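PDB 3E96: dihydrodipicolinate synthase from Bacillus clausii KSM-K16, which probably catalyses, as a DapA-family TIM-barrel lyase, the formation of 4-hydroxy-tetrahydrodipicolinate. Local coordinates for residues 167-177 with 202-212; 152-160 with 182-191. One frame throughout, in Å; residues are numbered along the deposited sequence.

The chain enters contact 2 first, on helix 152-157. It then runs through strand 163-168 and into helix 173-180, which carry residues 167-177 of contact 1. Residues 182-191, which lead into strand 190-193, close contact 2 across 21 residues. Helix 200-206 and strand 210-213 follow, and residues 202-212 close contact 1 across 24 residues. The segments alternate, so the two loops cross. Contact 1 ties strand 163-168 and helix 173-180 to helix 200-206 and strand 210-213; contact 2 ties helix 152-157 to the run into strand 190-193. In the parallel barrel, strand 190-193 lies between strands 163-168 and 210-213. The contacts also touch: F176 CE1 packs 3.9 Å from W191 CE3, and Y168 packs on L154.

Contact 1: residues 167-177 with 202-212; sequences KYAINDLPRFA and FFWHAGAKGFT
F203 buries the largest area where strand 163-168 and helix 173-180 meet helix 200-206 and strand 210-213 of the TIM barrel. Its CG lies beside the backbone N (chi1 -85°), which turns the ring toward residues 167-177. F203 CD2 sits over the centre of the F176 ring, 3.7 Å above its plane. The two rings meet obliquely, with planes at 35°. F176 extends with CG anti to its backbone N (chi1 176°). Its CZ then lies 3.7 Å from A208 CB, and A208 N is in plane at the ring's edge. F203 CE2 comes to the edge of the Y168 ring. N171 OD1 is 3.5 Å from F203 CE1, with amide and ring nearly perpendicular, and the same oxygen is hydrogen-bonded to T195. L173 places CD1 4.0 Å from F203 CD1 and near F202 O. The helices come close at A177 and A206, whose CB atoms are 4.1 Å apart. The extended K167 chain lies against T212, CE to CG2 3.7 Å. K167 is the predicted Schiff-base lysine, close to Y143. No hydrogen bond runs directly between the segments; their contact is mainly apolar and aromatic, while R181 NH1 hydrogen-bonds both A177 O and A206 O.

Contact 2: residues 152-160 with 182-191; sequences RVLVDLAPL and SIPEEHQIAW
The H187 ring lies against P159, whose CA stands over one face. That CA is 3.8 Å from the ring centroid and 23° off the normal, a CH-pi contact. It is displaced toward the rim of the ring, near ND1. The carbonyl carbon of A158 is over the same face. I183 CG2 lies at the ring's edge, in its plane. The second flat group is W191. I189 CG2 covers the centre of one face of its indole, 4.1 Å above the plane. L154 CD1 and I183 CD1 both come to its edge.

This is the outer layer of a TIM barrel. Helix 152-157 and the turn after it pack on the loop that leads into strand 190-193. W191 also reaches helix 173-180, touching V179 and V180.

I183 bridges the two flat groups through CG2 and CD1. With CG1 beside the backbone N (chi1 -64°) and CG2 anti to it, both branches reach A158 CB, CG2 at 3.6 Å. CD1 goes on to within 3.8 Å of L154 O in the helix. V155 adds a looser apolar contact, with CG2 4.2 Å from I183 CG1.

A158 is central. Its CB faces I183 and also approaches CD2 of H187, and its O lies 3.5 Å from H187 CB. L157 to L160 form a type I turn, which brings P159 to the imidazole. No direct hydrogen bond crosses between the segments. One water, with too few protons for every acceptor around it, bridges two carbonyls instead, 2.8 Å from A158 O and 2.6 Å from H187 O.

Contact 1: residues 167-177 with 202-212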
loop_
_atom_site.group_PDB
_atom_site.type_symbol
_atom_site.label_atom_id
_atom_site.label_comp_id
_atom_site.label_asym_id
_atom_site.label_seq_id
_atom_site.Cartn_x
_atom_site.Cartn_y
_atom_site.Cartn_z
ATOM N N LYS B 167 10.287 -1.404 14.601
ATOM C CA LYS B 167 8.969 -1.796 15.062
ATOM C C LYS B 167 8.734 -3.075 14.277
ATOM O O LYS B 167 8.350 -3.038 13.109
ATOM C CB LYS B 167 7.927 -0.729 14.717
ATOM C CG LYS B 167 8.028 0.495 15.619
ATOM C CD LYS B 167 6.930 1.509 15.344
ATOM C CE LYS B 167 6.960 2.630 16.379
ATOM N NZ LYS B 167 5.870 3.616 16.147
ATOM N N TYR B 168 9.033 -4.204 14.915
ATOM C CA TYR B 168 8.886 -5.511 14.281
ATOM C C TYR B 168 7.409 -5.865 14.301
ATOM O O TYR B 168 6.812 -5.984 15.371
ATOM C CB TYR B 168 9.693 -6.554 15.046
ATOM C CG TYR B 168 9.999 -7.775 14.220
ATOM C CD1 TYR B 168 11.041 -7.768 13.289
ATOM C CD2 TYR B 168 9.230 -8.929 14.345
ATOM C CE1 TYR B 168 11.307 -8.886 12.499
ATOM C CE2 TYR B 168 9.480 -10.045 13.565
ATOM C CZ TYR B 168 10.518 -10.025 12.644
ATOM O OH TYR B 168 10.755 -11.143 11.870
ATOM N N ALA B 169 6.825 -6.042 13.120
ATOM C CA ALA B 169 5.398 -6.311 13.022
ATOM C C ALA B 169 5.011 -7.616 12.342
ATOM O O ALA B 169 3.932 -7.721 11.754
ATOM C CB ALA B 169 4.711 -5.133 12.335
ATOM N N ILE B 170 5.902 -8.598 12.406
ATOM C CA ILE B 170 5.634 -9.917 11.853
ATOM C C ILE B 170 5.425 -10.755 13.107
ATOM O O ILE B 170 6.339 -10.902 13.921
ATOM C CB ILE B 170 6.839 -10.460 11.062
ATOM C CG1 ILE B 170 7.162 -9.514 9.902
ATOM C CG2 ILE B 170 6.532 -11.860 10.540
ATOM C CD1 ILE B 170 8.387 -9.914 9.097
ATOM N N ASN B 171 4.219 -11.288 13.280
ATOM C CA ASN B 171 3.922 -12.071 14.473
ATOM C C ASN B 171 4.433 -13.495 14.398
ATOM O O ASN B 171 3.679 -14.460 14.507
ATOM C CB ASN B 171 2.418 -12.038 14.759
ATOM C CG ASN B 171 1.943 -10.649 15.150
ATOM O OD1 ASN B 171 2.646 -9.924 15.865
ATOM N ND2 ASN B 171 0.752 -10.269 14.693
ATOM N N ASP B 172 5.743 -13.599 14.222
ATOM C CA ASP B 172 6.432 -14.874 14.133
ATOM C C ASP B 172 7.465 -14.791 15.250
ATOM O O ASP B 172 8.535 -14.206 15.069
ATOM C CB ASP B 172 7.119 -14.981 12.770
ATOM C CG ASP B 172 7.728 -16.344 12.530
ATOM O OD1 ASP B 172 8.304 -16.909 13.478
ATOM O OD2 ASP B 172 7.641 -16.843 11.390
ATOM N N LEU B 173 7.136 -15.347 16.415
ATOM C CA LEU B 173 8.034 -15.275 17.563
ATOM C C LEU B 173 9.426 -15.874 17.352
ATOM O O LEU B 173 10.420 -15.266 17.750
ATOM C CB LEU B 173 7.355 -15.876 18.803
ATOM C CG LEU B 173 6.305 -14.976 19.483
ATOM C CD1 LEU B 173 6.963 -13.713 20.011
ATOM C CD2 LEU B 173 5.206 -14.612 18.507
ATOM N N PRO B 174 9.526 -17.072 16.747
ATOM C CA PRO B 174 10.875 -17.620 16.546
ATOM C C PRO B 174 11.712 -16.683 15.678
ATOM O O PRO B 174 12.898 -16.485 15.937
ATOM C CB PRO B 174 10.607 -18.964 15.866
ATOM C CG PRO B 174 9.303 -19.379 16.492
ATOM C CD PRO B 174 8.501 -18.083 16.428
ATOM N N ARG B 175 11.097 -16.100 14.649
ATOM C CA ARG B 175 11.820 -15.170 13.783
ATOM C C ARG B 175 12.277 -13.950 14.567
ATOM O O ARG B 175 13.430 -13.527 14.464
ATOM C CB ARG B 175 10.945 -14.690 12.621
ATOM C CG ARG B 175 10.920 -15.604 11.420
ATOM C CD ARG B 175 10.108 -14.981 10.283
ATOM N NE ARG B 175 10.771 -13.835 9.654
ATOM C CZ ARG B 175 10.387 -13.309 8.492
ATOM N NH1 ARG B 175 9.346 -13.823 7.847
ATOM N NH2 ARG B 175 11.056 -12.297 7.954
ATOM N N PHE B 176 11.364 -13.375 15.344
ATOM C CA PHE B 176 11.689 -12.196 16.130
ATOM C C PHE B 176 12.800 -12.486 17.140
ATOM O O PHE B 176 13.772 -11.735 17.234
ATOM C CB PHE B 176 10.440 -11.673 16.858
ATOM C CG PHE B 176 10.719 -10.513 17.774
ATOM C CD1 PHE B 176 11.171 -9.300 17.265
ATOM C CD2 PHE B 176 10.599 -10.659 19.151
ATOM C CE1 PHE B 176 11.506 -8.250 18.119
ATOM C CE2 PHE B 176 10.930 -9.618 20.013
ATOM C CZ PHE B 176 11.387 -8.411 19.497
ATOM N N ALA B 177 12.671 -13.582 17.881
ATOM C CA ALA B 177 13.684 -13.930 18.876
ATOM C C ALA B 177 15.067 -14.100 18.248
ATOM O O ALA B 177 16.081 -13.722 18.846
ATOM C CB ALA B 177 13.284 -15.207 19.610
ATOM N N PHE B 202 4.231 -11.626 24.570
ATOM C CA PHE B 202 5.020 -12.639 23.882
ATOM C C PHE B 202 6.313 -12.052 23.315
ATOM O O PHE B 202 7.383 -12.651 23.438
ATOM C CB PHE B 202 4.165 -13.261 22.783
ATOM C CG PHE B 202 2.840 -13.777 23.283
ATOM C CD1 PHE B 202 2.758 -14.999 23.950
ATOM C CD2 PHE B 202 1.682 -13.015 23.132
ATOM C CE1 PHE B 202 1.546 -15.459 24.465
ATOM C CE2 PHE B 202 0.455 -13.463 23.646
ATOM C CZ PHE B 202 0.387 -14.686 24.314
ATOM N N PHE B 203 6.214 -10.884 22.690
ATOM C CA PHE B 203 7.397 -10.225 22.146
ATOM C C PHE B 203 8.334 -9.837 23.285
ATOM O O PHE B 203 9.552 -9.950 23.159
ATOM C CB PHE B 203 7.014 -8.951 21.380
ATOM C CG PHE B 203 6.633 -9.180 19.951
ATOM C CD1 PHE B 203 5.530 -9.962 19.626
ATOM C CD2 PHE B 203 7.372 -8.591 18.922
ATOM C CE1 PHE B 203 5.159 -10.155 18.293
ATOM C CE2 PHE B 203 7.014 -8.775 17.587
ATOM C CZ PHE B 203 5.903 -9.561 17.270
ATOM N N TRP B 204 7.764 -9.377 24.399
ATOM C CA TRP B 204 8.577 -8.954 25.539
ATOM C C TRP B 204 9.460 -10.090 26.035
ATOM O O TRP B 204 10.658 -9.903 26.260
ATOM C CB TRP B 204 7.682 -8.445 26.676
ATOM C CG TRP B 204 8.426 -7.653 27.712
ATOM C CD1 TRP B 204 9.135 -8.141 28.774
ATOM C CD2 TRP B 204 8.562 -6.226 27.760
ATOM N NE1 TRP B 204 9.703 -7.103 29.481
ATOM C CE2 TRP B 204 9.367 -5.919 28.880
ATOM C CE3 TRP B 204 8.079 -5.179 26.964
ATOM C CZ2 TRP B 204 9.702 -4.602 29.223
ATOM C CZ3 TRP B 204 8.412 -3.869 27.307
ATOM C CH2 TRP B 204 9.215 -3.595 28.426
ATOM N N HIS B 205 8.863 -11.267 26.202
ATOM C CA HIS B 205 9.594 -12.447 26.652
ATOM C C HIS B 205 10.719 -12.785 25.671
ATOM O O HIS B 205 11.783 -13.265 26.071
ATOM C CB HIS B 205 8.642 -13.640 26.770
ATOM C CG HIS B 205 9.336 -14.950 26.983
ATOM N ND1 HIS B 205 9.988 -15.267 28.155
ATOM C CD2 HIS B 205 9.497 -16.015 26.163
ATOM C CE1 HIS B 205 10.522 -16.472 28.047
ATOM N NE2 HIS B 205 10.238 -16.947 26.849
ATOM N N ALA B 206 10.476 -12.527 24.391
ATOM C CA ALA B 206 11.453 -12.814 23.346
ATOM C C ALA B 206 12.522 -11.737 23.126
ATOM O O ALA B 206 13.452 -11.944 22.339
ATOM C CB ALA B 206 10.729 -13.105 22.029
ATOM N N GLY B 207 12.399 -10.592 23.791
ATOM C CA GLY B 207 13.419 -9.564 23.631
ATOM C C GLY B 207 12.981 -8.127 23.399
ATOM O O GLY B 207 13.809 -7.215 23.458
ATOM N N ALA B 208 11.698 -7.908 23.131
ATOM C CA ALA B 208 11.211 -6.549 22.894
ATOM C C ALA B 208 11.178 -5.768 24.205
ATOM O O ALA B 208 10.936 -6.344 25.264
ATOM C CB ALA B 208 9.813 -6.592 22.279
ATOM N N LYS B 209 11.415 -4.460 24.134
ATOM C CA LYS B 209 11.399 -3.628 25.332
ATOM C C LYS B 209 10.450 -2.442 25.194
ATOM O O LYS B 209 10.539 -1.467 25.940
ATOM C CB LYS B 209 12.813 -3.140 25.663
ATOM C CG LYS B 209 13.743 -4.262 26.094
ATOM C CD LYS B 209 15.138 -3.752 26.396
ATOM C CE LYS B 209 16.042 -4.890 26.836
ATOM N NZ LYS B 209 17.398 -4.403 27.204
ATOM N N GLY B 210 9.537 -2.546 24.237
ATOM C CA GLY B 210 8.559 -1.500 24.012
ATOM C C GLY B 210 7.484 -2.045 23.091
ATOM O O GLY B 210 7.640 -3.133 22.537
ATOM N N PHE B 211 6.388 -1.312 22.938
ATOM C CA PHE B 211 5.319 -1.743 22.047
ATOM C C PHE B 211 4.468 -0.559 21.604
ATOM O O PHE B 211 4.402 0.463 22.288
ATOM C CB PHE B 211 4.454 -2.838 22.711
ATOM C CG PHE B 211 3.741 -2.406 23.972
ATOM C CD1 PHE B 211 2.500 -1.779 23.910
ATOM C CD2 PHE B 211 4.296 -2.669 25.223
ATOM C CE1 PHE B 211 1.817 -1.422 25.071
ATOM C CE2 PHE B 211 3.626 -2.319 26.395
ATOM C CZ PHE B 211 2.380 -1.693 26.320
ATOM N N THR B 212 3.858 -0.686 20.432
ATOM C CA THR B 212 3.000 0.364 19.902
ATOM C C THR B 212 1.615 0.166 20.488
ATOM O O THR B 212 1.288 -0.918 20.975
ATOM C CB THR B 212 2.904 0.292 18.371
ATOM O OG1 THR B 212 2.446 -1.009 17.983
ATOM C CG2 THR B 212 4.258 0.569 17.743
#

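Contact 2: residues 152-160 with 182-191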
loop_
_atom_site.group_PDB
_atom_site.type_symbol
_atom_site.label_atom_id
_atom_site.label_comp_id
_atom_site.label_asym_id
_atom_site.label_seq_id
_atom_site.Cartn_x
_atom_site.Cartn_y
_atom_site.Cartn_z
ATOM N N ARG B 152 17.180 -10.697 7.302
ATOM C CA ARG B 152 18.553 -10.313 6.980
ATOM C C ARG B 152 18.599 -8.813 6.679
ATOM O O ARG B 152 19.618 -8.154 6.901
ATOM C CB ARG B 152 19.054 -11.106 5.768
ATOM C CG ARG B 152 20.453 -10.726 5.308
ATOM C CD ARG B 152 21.489 -10.984 6.394
ATOM N NE ARG B 152 22.827 -10.577 5.973
ATOM C CZ ARG B 152 23.926 -10.747 6.699
ATOM N NH1 ARG B 152 23.852 -11.323 7.893
ATOM N NH2 ARG B 152 25.099 -10.342 6.233
ATOM N N VAL B 153 17.493 -8.280 6.164
ATOM C CA VAL B 153 17.402 -6.855 5.859
ATOM C C VAL B 153 17.679 -6.025 7.112
ATOM O O VAL B 153 18.367 -5.004 7.053
ATOM C CB VAL B 153 15.996 -6.485 5.324
ATOM C CG1 VAL B 153 15.867 -4.970 5.199
ATOM C CG2 VAL B 153 15.757 -7.152 3.980
ATOM N N LEU B 154 17.143 -6.461 8.248
ATOM C CA LEU B 154 17.338 -5.742 9.503
ATOM C C LEU B 154 18.779 -5.886 9.987
ATOM O O LEU B 154 19.371 -4.936 10.501
ATOM C CB LEU B 154 16.376 -6.262 10.575
ATOM C CG LEU B 154 14.884 -6.026 10.304
ATOM C CD1 LEU B 154 14.053 -6.651 11.425
ATOM C CD2 LEU B 154 14.611 -4.530 10.212
ATOM N N VAL B 155 19.334 -7.081 9.828
ATOM C CA VAL B 155 20.711 -7.326 10.236
ATOM C C VAL B 155 21.639 -6.403 9.453
ATOM O O VAL B 155 22.592 -5.853 10.003
ATOM C CB VAL B 155 21.121 -8.789 9.969
ATOM C CG1 VAL B 155 22.584 -9.005 10.356
ATOM C CG2 VAL B 155 20.224 -9.729 10.760
ATOM N N ASP B 156 21.353 -6.222 8.168
ATOM C CA ASP B 156 22.193 -5.372 7.333
ATOM C C ASP B 156 22.008 -3.874 7.560
ATOM O O ASP B 156 22.926 -3.090 7.311
ATOM C CB ASP B 156 21.988 -5.714 5.854
ATOM C CG ASP B 156 22.486 -7.104 5.511
ATOM O OD1 ASP B 156 23.354 -7.611 6.247
ATOM O OD2 ASP B 156 22.024 -7.685 4.509
ATOM N N LEU B 157 20.833 -3.475 8.036
ATOM C CA LEU B 157 20.563 -2.064 8.301
ATOM C C LEU B 157 21.062 -1.632 9.675
ATOM O O LEU B 157 21.387 -0.464 9.883
ATOM C CB LEU B 157 19.060 -1.778 8.223
ATOM C CG LEU B 157 18.358 -1.740 6.868
ATOM C CD1 LEU B 157 16.846 -1.630 7.087
ATOM C CD2 LEU B 157 18.863 -0.560 6.061
ATOM N N ALA B 158 21.127 -2.584 10.602
ATOM C CA ALA B 158 21.541 -2.311 11.979
ATOM C C ALA B 158 22.748 -1.392 12.176
ATOM O O ALA B 158 22.722 -0.521 13.040
ATOM C CB ALA B 158 21.772 -3.623 12.719
ATOM N N PRO B 159 23.817 -1.572 11.381
ATOM C CA PRO B 159 25.017 -0.735 11.512
ATOM C C PRO B 159 24.796 0.764 11.321
ATOM O O PRO B 159 25.575 1.580 11.815
ATOM C CB PRO B 159 25.957 -1.313 10.454
ATOM C CG PRO B 159 25.553 -2.746 10.392
ATOM C CD PRO B 159 24.046 -2.652 10.407
ATOM N N LEU B 160 23.747 1.134 10.596
ATOM C CA LEU B 160 23.477 2.549 10.365
ATOM C C LEU B 160 23.355 3.301 11.680
ATOM O O LEU B 160 22.538 2.960 12.535
ATOM C CB LEU B 160 22.199 2.726 9.540
ATOM C CG LEU B 160 22.267 2.206 8.104
ATOM C CD1 LEU B 160 20.879 2.287 7.467
ATOM C CD2 LEU B 160 23.292 3.014 7.301
ATOM N N SER B 182 20.630 -11.754 16.520
ATOM C CA SER B 182 21.526 -11.805 15.364
ATOM C C SER B 182 22.237 -10.476 15.138
ATOM O O SER B 182 23.081 -10.355 14.250
ATOM C CB SER B 182 20.746 -12.180 14.100
ATOM O OG SER B 182 20.164 -13.467 14.217
ATOM N N ILE B 183 21.888 -9.478 15.940
ATOM C CA ILE B 183 22.492 -8.159 15.822
ATOM C C ILE B 183 23.256 -7.852 17.109
ATOM O O ILE B 183 22.698 -7.922 18.203
ATOM C CB ILE B 183 21.399 -7.093 15.570
ATOM C CG1 ILE B 183 20.720 -7.382 14.224
ATOM C CG2 ILE B 183 22.002 -5.695 15.607
ATOM C CD1 ILE B 183 19.493 -6.541 13.933
ATOM N N PRO B 184 24.550 -7.516 16.993
ATOM C CA PRO B 184 25.387 -7.206 18.158
ATOM C C PRO B 184 24.921 -5.983 18.940
ATOM O O PRO B 184 24.311 -5.073 18.380
ATOM C CB PRO B 184 26.773 -7.020 17.544
ATOM C CG PRO B 184 26.465 -6.458 16.197
ATOM C CD PRO B 184 25.303 -7.322 15.741
ATOM N N GLU B 185 25.208 -5.974 20.240
ATOM C CA GLU B 185 24.816 -4.861 21.098
ATOM C C GLU B 185 25.428 -3.574 20.565
ATOM O O GLU B 185 24.926 -2.480 20.811
ATOM C CB GLU B 185 25.295 -5.100 22.534
ATOM C CG GLU B 185 24.733 -6.357 23.181
ATOM C CD GLU B 185 23.215 -6.368 23.227
ATOM O OE1 GLU B 185 22.626 -5.433 23.814
ATOM O OE2 GLU B 185 22.608 -7.314 22.679
ATOM N N GLU B 186 26.517 -3.727 19.824
ATOM C CA GLU B 186 27.230 -2.604 19.237
ATOM C C GLU B 186 26.337 -1.690 18.391
ATOM O O GLU B 186 26.596 -0.493 18.280
ATOM C CB GLU B 186 28.378 -3.135 18.380
ATOM C CG GLU B 186 29.093 -2.081 17.575
ATOM C CD GLU B 186 30.150 -2.666 16.663
ATOM O OE1 GLU B 186 30.816 -1.882 15.962
ATOM O OE2 GLU B 186 30.313 -3.904 16.648
ATOM N N HIS B 187 25.286 -2.244 17.799
ATOM C CA HIS B 187 24.415 -1.431 16.961
ATOM C C HIS B 187 23.257 -0.752 17.687
ATOM O O HIS B 187 22.565 0.092 17.116
ATOM C CB HIS B 187 23.922 -2.268 15.784
ATOM C CG HIS B 187 25.038 -2.816 14.949
ATOM N ND1 HIS B 187 26.146 -2.068 14.610
ATOM C CD2 HIS B 187 25.229 -4.039 14.403
ATOM C CE1 HIS B 187 26.973 -2.808 13.894
ATOM N NE2 HIS B 187 26.440 -4.009 13.754
ATOM N N GLN B 188 23.065 -1.112 18.951
ATOM C CA GLN B 188 22.024 -0.523 19.786
ATOM C C GLN B 188 20.721 -0.237 19.049
ATOM O O GLN B 188 20.536 0.838 18.479
ATOM C CB GLN B 188 22.556 0.767 20.416
ATOM C CG GLN B 188 23.842 0.557 21.203
ATOM C CD GLN B 188 24.461 1.854 21.685
ATOM O OE1 GLN B 188 23.857 2.595 22.464
ATOM N NE2 GLN B 188 25.677 2.136 21.224
ATOM N N ILE B 189 19.814 -1.205 19.073
ATOM C CA ILE B 189 18.527 -1.051 18.411
ATOM C C ILE B 189 17.403 -1.226 19.426
ATOM O O ILE B 189 17.413 -2.171 20.215
ATOM C CB ILE B 189 18.346 -2.115 17.299
ATOM C CG1 ILE B 189 19.439 -1.963 16.237
ATOM C CG2 ILE B 189 16.960 -1.998 16.683
ATOM C CD1 ILE B 189 19.423 -0.633 15.508
ATOM N N ALA B 190 16.448 -0.305 19.429
ATOM C CA ALA B 190 15.318 -0.433 20.333
ATOM C C ALA B 190 14.375 -1.403 19.633
ATOM O O ALA B 190 13.918 -1.129 18.526
ATOM C CB ALA B 190 14.633 0.915 20.523
ATOM N N TRP B 191 14.100 -2.546 20.253
ATOM C CA TRP B 191 13.197 -3.521 19.647
ATOM C C TRP B 191 11.786 -3.295 20.162
ATOM O O TRP B 191 11.506 -3.503 21.342
ATOM C CB TRP B 191 13.655 -4.944 19.960
ATOM C CG TRP B 191 14.884 -5.328 19.203
ATOM C CD1 TRP B 191 16.156 -5.456 19.700
ATOM C CD2 TRP B 191 14.969 -5.615 17.805
ATOM N NE1 TRP B 191 17.024 -5.807 18.689
ATOM C CE2 TRP B 191 16.320 -5.912 17.516
ATOM C CE3 TRP B 191 14.030 -5.653 16.763
ATOM C CZ2 TRP B 191 16.756 -6.241 16.227
ATOM C CZ3 TRP B 191 14.466 -5.981 15.477
ATOM C CH2 TRP B 191 15.819 -6.270 15.225
HETATM O O HOH W 1 22.189 1.460 14.886
#